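Local coordinates for protein glycosyl transferase (Staphylococcus aureus, PDB 5U02) that belongs to the TarS family of glycosyl transferases, here represented by a helical linker domain and two E-set-type beta domains of its C-terminal part, at residues Phe146-Ile151 against Ala349-Ser354; Ser244-Leu249 against Arg297-Glu302; Phe253-Pro258 against Thr272-Thr277. One frame throughout, in Å; residues are numbered along the deposited sequence.

All three contacts lie on one side of the chain's centre, where the large antiparallel sheet that holds strands 245-249 and 252-260 meets the C-terminal sheet. Centres are about 8 Å apart for contacts 1 and 2 and for contacts 2 and 3, and about 13 Å for contacts 1 and 3. Contact 1 spans the longest part of the chain; contact 2 falls within that span and contact 3 within that of contact 2. Strands 245-249 and 252-260, neighbours in the sheet, carry contacts 2 and 3. Contacts 1 and 2 join the two C-terminal E-set family regions, so residues far apart in sequence form one continuous interface between them.

Contact 1. Residues Phe146-Ile151 against Ala349-Ser354; sequences FDNHKI and AHMTYS
The imidazole rings of H149 and H350 lie face over face, an offset stack with centroids 3.9 Å apart and planes inclined by 18°. H350 ND1 sits above the middle of the H149 ring, while H149 NE2 lies over the rim of H350; so close a pair would probably disfavour protonation of both rings together. H149 reaches its partner by turning CG opposite the backbone N (chi1 167°), which brings H149 CD2 to 3.2 Å from H350 CB. M351 SD adds a sulfur contact at the edge of the H149 ring. Beside the stack, N148 ND2 donates to Y353 OH at 2.6 Å with an N-H...O angle of 165°, the hydroxyl close to the amide plane and the amide at the edge of the phenol. The M351 and N148 side chains run past each other in opposite directions, M351 CG 3.5 Å from N148 ND2. A water closes a ring: Y353 OH donates to it at 2.8 Å, and it donates to N148 O at 2.6 Å. The turn is shaped by D147 OD1, which accepts from H149 N (2.7 Å), an Asx turn, and from K150 N (3.0 Å), which completes an Asx motif. The N148 amide is bonded to T348 OG1 through ND2 and to E302 N through OD1, while E302 OE1 accepts from the backbone N of H350. Residues 147-149 join strands 138-146 and 150-159, and Y353, on strand 352-354, outermost in its sheet within this chain, packs against L246 and H248 of strand 245-249 and F253 of strand 252-260.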
# COMPACT_ATOMS: atom_id res chain seq x y z
N PHE A 146 -20.87 7.00 3.14
CA PHE A 146 -20.24 8.08 2.40
C PHE A 146 -20.82 9.42 2.84
O PHE A 146 -21.89 9.49 3.44
CB PHE A 146 -20.40 7.89 0.88
CG PHE A 146 -21.78 8.16 0.35
CD1 PHE A 146 -22.85 7.34 0.69
CD2 PHE A 146 -22.00 9.21 -0.52
CE1 PHE A 146 -24.12 7.59 0.19
CE2 PHE A 146 -23.27 9.46 -1.02
CZ PHE A 146 -24.33 8.65 -0.66
N ASP A 147 -20.06 10.47 2.54
CA ASP A 147 -20.47 11.85 2.74
C ASP A 147 -19.73 12.70 1.71
O ASP A 147 -19.13 12.16 0.77
CB ASP A 147 -20.21 12.28 4.19
CG ASP A 147 -18.79 11.99 4.65
OD1 ASP A 147 -17.84 12.29 3.89
OD2 ASP A 147 -18.62 11.46 5.77
N ASN A 148 -19.76 14.02 1.88
CA ASN A 148 -19.09 14.92 0.95
C ASN A 148 -17.57 14.89 1.08
O ASN A 148 -16.88 15.62 0.36
CB ASN A 148 -19.59 16.35 1.13
CG ASN A 148 -19.20 16.93 2.47
OD1 ASN A 148 -19.51 16.37 3.52
ND2 ASN A 148 -18.48 18.05 2.45
N HIS A 149 -17.03 14.06 1.97
CA HIS A 149 -15.60 14.01 2.25
C HIS A 149 -14.95 12.69 1.87
O HIS A 149 -13.84 12.69 1.34
CB HIS A 149 -15.37 14.33 3.74
CG HIS A 149 -13.99 14.02 4.23
ND1 HIS A 149 -13.72 13.00 5.11
CD2 HIS A 149 -12.80 14.60 3.94
CE1 HIS A 149 -12.42 12.97 5.36
NE2 HIS A 149 -11.84 13.93 4.66
N LYS A 150 -15.63 11.56 2.07
CA LYS A 150 -15.05 10.28 1.70
C LYS A 150 -16.15 9.23 1.56
O LYS A 150 -17.27 9.39 2.04
CB LYS A 150 -14.02 9.81 2.72
CG LYS A 150 -14.60 9.56 4.10
CD LYS A 150 -13.56 8.97 5.05
CE LYS A 150 -14.17 8.73 6.42
NZ LYS A 150 -13.18 8.13 7.36
N ILE A 151 -15.78 8.14 0.89
CA ILE A 151 -16.58 6.92 0.84
C ILE A 151 -15.84 5.85 1.62
O ILE A 151 -14.63 5.66 1.44
CB ILE A 151 -16.80 6.46 -0.62
CG1 ILE A 151 -17.55 7.54 -1.41
CG2 ILE A 151 -17.54 5.13 -0.66
CD1 ILE A 151 -17.47 7.32 -2.92
N ALA A 349 -16.00 20.09 7.64
CA ALA A 349 -14.76 19.84 8.37
C ALA A 349 -13.55 19.74 7.44
O ALA A 349 -12.44 20.15 7.82
CB ALA A 349 -14.88 18.57 9.21
N HIS A 350 -13.73 19.23 6.23
CA HIS A 350 -12.61 19.05 5.31
C HIS A 350 -12.80 19.67 3.94
O HIS A 350 -11.87 19.63 3.13
CB HIS A 350 -12.31 17.55 5.11
CG HIS A 350 -11.93 16.83 6.36
ND1 HIS A 350 -12.85 16.22 7.18
CD2 HIS A 350 -10.72 16.59 6.93
CE1 HIS A 350 -12.24 15.65 8.20
NE2 HIS A 350 -10.94 15.87 8.07
N MET A 351 -13.97 20.23 3.63
CA MET A 351 -14.26 20.73 2.29
C MET A 351 -14.79 22.16 2.37
O MET A 351 -15.34 22.59 3.38
CB MET A 351 -15.26 19.83 1.56
CG MET A 351 -15.03 18.33 1.78
SD MET A 351 -13.47 17.72 1.11
CE MET A 351 -13.75 17.89 -0.65
N THR A 352 -14.61 22.89 1.27
CA THR A 352 -15.11 24.25 1.16
C THR A 352 -15.96 24.37 -0.10
O THR A 352 -15.66 23.75 -1.13
CB THR A 352 -13.97 25.27 1.13
OG1 THR A 352 -14.51 26.60 1.00
CG2 THR A 352 -13.01 25.00 -0.03
N TYR A 353 -17.03 25.14 -0.01
CA TYR A 353 -17.95 25.33 -1.13
C TYR A 353 -18.18 26.83 -1.28
O TYR A 353 -18.82 27.45 -0.43
CB TYR A 353 -19.27 24.58 -0.89
CG TYR A 353 -19.03 23.11 -0.63
CD1 TYR A 353 -18.84 22.23 -1.69
CD2 TYR A 353 -18.94 22.62 0.66
CE1 TYR A 353 -18.59 20.88 -1.46
CE2 TYR A 353 -18.69 21.28 0.90
CZ TYR A 353 -18.52 20.42 -0.16
OH TYR A 353 -18.27 19.08 0.07
N SER A 354 -17.63 27.39 -2.34
CA SER A 354 -17.85 28.80 -2.65
C SER A 354 -19.25 28.96 -3.23
O SER A 354 -19.59 28.31 -4.22
CB SER A 354 -16.80 29.31 -3.62
OG SER A 354 -17.06 30.66 -3.97
O HOH W 1 -17.22 17.19 -1.74

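Contact 2. Residues Ser244-Leu249 against Arg297-Glu302; sequences SALIHL and RGYVFE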
# COMPACT_ATOMS: atom_id res chain seq x y z
N SER A 244 -27.01 11.36 -2.36
CA SER A 244 -25.83 11.83 -3.08
C SER A 244 -24.88 12.57 -2.15
O SER A 244 -25.20 12.88 -1.00
CB SER A 244 -26.22 12.76 -4.24
OG SER A 244 -27.03 12.09 -5.18
N ALA A 245 -23.71 12.87 -2.70
CA ALA A 245 -22.69 13.68 -2.05
C ALA A 245 -22.38 14.88 -2.94
O ALA A 245 -22.26 14.74 -4.17
CB ALA A 245 -21.41 12.87 -1.80
N LEU A 246 -22.25 16.05 -2.33
CA LEU A 246 -21.96 17.27 -3.07
C LEU A 246 -20.46 17.40 -3.29
O LEU A 246 -19.67 17.27 -2.36
CB LEU A 246 -22.49 18.49 -2.31
CG LEU A 246 -22.34 19.85 -3.00
CD1 LEU A 246 -23.22 19.95 -4.23
CD2 LEU A 246 -22.66 20.97 -2.01
N ILE A 247 -20.08 17.68 -4.54
CA ILE A 247 -18.68 17.84 -4.93
C ILE A 247 -18.53 19.20 -5.59
O ILE A 247 -19.40 19.62 -6.36
CB ILE A 247 -18.24 16.70 -5.88
CG1 ILE A 247 -18.10 15.39 -5.09
CG2 ILE A 247 -16.95 17.05 -6.62
CD1 ILE A 247 -17.79 14.18 -5.94
N HIS A 248 -17.43 19.89 -5.28
CA HIS A 248 -17.14 21.22 -5.81
C HIS A 248 -15.83 21.15 -6.58
O HIS A 248 -14.80 20.73 -6.05
CB HIS A 248 -17.04 22.26 -4.70
CG HIS A 248 -16.93 23.67 -5.19
ND1 HIS A 248 -17.68 24.15 -6.24
CD2 HIS A 248 -16.19 24.72 -4.74
CE1 HIS A 248 -17.39 25.43 -6.43
NE2 HIS A 248 -16.49 25.80 -5.54
N LEU A 249 -15.86 21.61 -7.83
CA LEU A 249 -14.74 21.38 -8.72
C LEU A 249 -14.68 22.50 -9.75
O LEU A 249 -15.59 22.60 -10.58
CB LEU A 249 -14.87 20.02 -9.39
CG LEU A 249 -13.77 19.57 -10.33
CD1 LEU A 249 -12.46 19.49 -9.59
CD2 LEU A 249 -14.17 18.23 -10.84
N ARG A 297 -33.36 14.84 -3.80
CA ARG A 297 -32.69 13.67 -3.26
C ARG A 297 -31.95 14.12 -2.01
O ARG A 297 -31.70 15.31 -1.81
CB ARG A 297 -31.73 13.05 -4.28
CG ARG A 297 -30.54 13.95 -4.61
CD ARG A 297 -29.71 13.43 -5.77
NE ARG A 297 -30.24 13.84 -7.07
CZ ARG A 297 -30.68 13.01 -8.01
NH1 ARG A 297 -30.67 11.70 -7.80
NH2 ARG A 297 -31.14 13.49 -9.15
N GLY A 298 -31.62 13.16 -1.16
CA GLY A 298 -30.84 13.49 0.02
C GLY A 298 -29.38 13.72 -0.32
O GLY A 298 -28.83 13.13 -1.24
N TYR A 299 -28.76 14.62 0.45
CA TYR A 299 -27.33 14.87 0.39
C TYR A 299 -26.73 14.64 1.77
O TYR A 299 -27.21 15.21 2.76
CB TYR A 299 -27.03 16.30 -0.09
CG TYR A 299 -27.10 16.46 -1.59
CD1 TYR A 299 -28.32 16.70 -2.23
CD2 TYR A 299 -25.96 16.37 -2.37
CE1 TYR A 299 -28.39 16.85 -3.60
CE2 TYR A 299 -26.02 16.51 -3.74
CZ TYR A 299 -27.23 16.75 -4.35
OH TYR A 299 -27.29 16.90 -5.72
N VAL A 300 -25.69 13.81 1.83
CA VAL A 300 -25.05 13.47 3.10
C VAL A 300 -23.77 14.28 3.23
O VAL A 300 -22.95 14.31 2.30
CB VAL A 300 -24.76 11.96 3.19
CG1 VAL A 300 -26.02 11.21 3.60
CG2 VAL A 300 -24.23 11.43 1.86
N PHE A 301 -23.62 14.94 4.37
CA PHE A 301 -22.43 15.72 4.68
C PHE A 301 -21.76 15.14 5.92
O PHE A 301 -22.42 14.54 6.77
CB PHE A 301 -22.77 17.20 4.90
CG PHE A 301 -23.24 17.91 3.66
CD1 PHE A 301 -24.56 17.82 3.25
CD2 PHE A 301 -22.36 18.67 2.91
CE1 PHE A 301 -24.99 18.47 2.10
CE2 PHE A 301 -22.78 19.32 1.76
CZ PHE A 301 -24.10 19.22 1.36
N GLU A 302 -20.45 15.33 6.00
CA GLU A 302 -19.71 14.88 7.17
C GLU A 302 -20.11 15.71 8.39
O GLU A 302 -20.15 16.94 8.33
CB GLU A 302 -18.21 14.99 6.93
CG GLU A 302 -17.77 16.29 6.28
CD GLU A 302 -16.27 16.54 6.38
OE1 GLU A 302 -15.80 17.54 5.80
OE2 GLU A 302 -15.57 15.76 7.06
O HOH W 2 -22.97 16.23 0.36
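S244 lays its CB over the face of the Y299 ring, 4.2 Å from the centroid and 25° off the normal, a CH-pi contact displaced toward the rim. Y299 gets its ring there with CG beside its own backbone N and opposite the carbonyl carbon (chi1 -81°). L246 N lies at the edge of the Y299 ring, in its plane. L246 CG lies opposite its backbone N (chi1 -177°), and L246 CD2 meets the edge of F301 at CZ, 4.1 Å away, the two side chains crossing at a slant. S244 OG comes within 3.1 Å of R297 CD, but its polar partners are T257 OG1 and E242 O; the R297 chain bends at chi3, and NH1 forms a salt bridge with E242. The backbones form a single bridge: S244 N donates to G298 O at 2.8 Å, and V300 N to S244 O at 3.0 Å. S244 O also receives the CA-H of Y299 and has V300 CG2 at 3.4 Å. Further along, a water replaces the direct bond, accepting from L246 N (2.8 Å) and donating to V300 O (2.7 Å) while lying above the centre of the F301 ring. The chemistry combines a polar backbone bridge with an aromatic and aliphatic lining: S244 N and V300 N are met by carbonyls and L246 N by water; the direct backbone bonds all involve S244, while water and L246 side-chain contacts continue the join along the strand.

Contact 3. Residues Phe253-Pro258 against Thr272-Thr277; sequences FYRLTP and TAITLT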
# COMPACT_ATOMS: atom_id res chain seq x y z
N PHE A 253 -20.50 22.79 -9.46
CA PHE A 253 -21.03 21.85 -8.49
C PHE A 253 -21.49 20.57 -9.19
O PHE A 253 -22.01 20.61 -10.31
CB PHE A 253 -22.19 22.46 -7.71
CG PHE A 253 -21.75 23.45 -6.67
CD1 PHE A 253 -21.44 23.02 -5.39
CD2 PHE A 253 -21.63 24.79 -6.98
CE1 PHE A 253 -21.03 23.92 -4.43
CE2 PHE A 253 -21.22 25.70 -6.03
CZ PHE A 253 -20.92 25.26 -4.75
N TYR A 254 -21.29 19.44 -8.51
CA TYR A 254 -21.63 18.13 -9.03
C TYR A 254 -22.23 17.30 -7.91
O TYR A 254 -22.06 17.60 -6.72
CB TYR A 254 -20.41 17.39 -9.59
CG TYR A 254 -19.66 18.12 -10.69
CD1 TYR A 254 -18.77 19.14 -10.39
CD2 TYR A 254 -19.82 17.76 -12.02
CE1 TYR A 254 -18.07 19.80 -11.39
CE2 TYR A 254 -19.13 18.41 -13.03
CZ TYR A 254 -18.26 19.43 -12.70
OH TYR A 254 -17.58 20.08 -13.70
N ARG A 255 -22.95 16.25 -8.30
CA ARG A 255 -23.40 15.23 -7.36
C ARG A 255 -22.72 13.91 -7.70
O ARG A 255 -22.52 13.59 -8.88
CB ARG A 255 -24.93 15.07 -7.37
CG ARG A 255 -25.55 14.66 -8.70
CD ARG A 255 -27.04 14.37 -8.51
NE ARG A 255 -27.79 14.24 -9.76
CZ ARG A 255 -28.08 13.08 -10.34
NH1 ARG A 255 -27.68 11.94 -9.78
NH2 ARG A 255 -28.78 13.05 -11.47
N LEU A 256 -22.33 13.18 -6.66
CA LEU A 256 -21.83 11.81 -6.77
C LEU A 256 -22.91 10.93 -6.16
O LEU A 256 -23.20 11.04 -4.96
CB LEU A 256 -20.49 11.64 -6.07
CG LEU A 256 -19.78 10.29 -6.15
CD1 LEU A 256 -19.50 9.94 -7.59
CD2 LEU A 256 -18.47 10.29 -5.36
N THR A 257 -23.51 10.07 -6.97
CA THR A 257 -24.69 9.31 -6.57
C THR A 257 -24.41 7.82 -6.68
O THR A 257 -24.31 7.30 -7.81
CB THR A 257 -25.89 9.68 -7.44
OG1 THR A 257 -26.12 11.09 -7.39
CG2 THR A 257 -27.15 8.95 -6.97
N PRO A 258 -24.25 7.10 -5.58
CA PRO A 258 -24.22 5.64 -5.66
C PRO A 258 -25.57 5.10 -6.07
O PRO A 258 -26.62 5.66 -5.73
CB PRO A 258 -23.86 5.20 -4.23
CG PRO A 258 -23.25 6.42 -3.59
CD PRO A 258 -23.95 7.59 -4.22
N THR A 272 -22.36 13.75 -12.15
CA THR A 272 -22.96 14.67 -13.12
C THR A 272 -23.10 16.05 -12.49
O THR A 272 -23.15 16.21 -11.27
CB THR A 272 -24.32 14.16 -13.61
OG1 THR A 272 -24.68 14.88 -14.80
CG2 THR A 272 -25.39 14.36 -12.55
N ALA A 273 -23.19 17.05 -13.36
CA ALA A 273 -23.28 18.44 -12.94
C ALA A 273 -24.66 18.75 -12.35
O ALA A 273 -25.66 18.11 -12.69
CB ALA A 273 -23.01 19.38 -14.11
N ILE A 274 -24.70 19.73 -11.46
CA ILE A 274 -25.94 20.25 -10.90
C ILE A 274 -25.84 21.76 -10.82
O ILE A 274 -24.76 22.35 -10.97
CB ILE A 274 -26.25 19.68 -9.49
CG1 ILE A 274 -25.18 20.11 -8.49
CG2 ILE A 274 -26.38 18.16 -9.52
CD1 ILE A 274 -25.50 19.75 -7.07
N THR A 275 -26.98 22.39 -10.59
CA THR A 275 -27.06 23.80 -10.20
C THR A 275 -27.45 23.83 -8.73
O THR A 275 -28.54 23.38 -8.36
CB THR A 275 -28.08 24.55 -11.06
OG1 THR A 275 -27.61 24.61 -12.41
CG2 THR A 275 -28.27 25.97 -10.53
N LEU A 276 -26.55 24.34 -7.88
CA LEU A 276 -26.71 24.19 -6.44
C LEU A 276 -28.07 24.69 -5.96
O LEU A 276 -28.75 24.02 -5.18
CB LEU A 276 -25.58 24.93 -5.72
CG LEU A 276 -25.52 24.79 -4.20
CD1 LEU A 276 -25.39 23.33 -3.80
CD2 LEU A 276 -24.38 25.60 -3.63
N THR A 277 -28.49 25.87 -6.44
CA THR A 277 -29.73 26.43 -5.94
C THR A 277 -30.96 25.70 -6.48
O THR A 277 -32.05 25.86 -5.92
CB THR A 277 -29.78 27.93 -6.24
OG1 THR A 277 -30.84 28.54 -5.49
CG2 THR A 277 -29.97 28.19 -7.73
O HOH W 3 -22.77 24.18 -10.97
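Strands 252-260 and 267-274 form an antiparallel beta hairpin, and here F253, Y254 and R255 meet I274, A273 and T272. R255 and T272 are a hydrogen-bonded pair, R255 N to T272 O at 3.0 Å and T272 N to R255 O at 3.3 Å. Y254 and A273 follow as a non-hydrogen-bonded pair, with side chains that diverge. I274 N then donates to F253 O at 3.1 Å, from above the carbonyl plane. Past this bond a water bridges F253 N and I274 O. R255 and T272 lie side by side: with CG set between the backbone N and carbonyl carbon (chi1 60°) and the chain extended to NE, the guanidinium passes over T272 CG2, 3.7 Å from R255 NE. I274 CG2 sits 3.7 Å from R255 CG. NH1 of R255 donates to T257 OG1 at 3.0 Å, with the oxygen in the guanidinium plane, which fixes the rotation of that group; a bound imidazole, probably from the crystallisation liquor, lies close to the arginine side chain. Beyond I274, L276 places CD2 over the F253 ring, 3.9 Å from its centroid and 21° off the normal, toward the rim. H248 stacks on F253, and F271 on Y254. The alternation of hydrogen-bonded and non-hydrogen-bonded pairs is that of an antiparallel beta hairpin, consistent with the E-set family of this region; here the second strand gives way to helix 276-279, whose first turn packs back on the first strand.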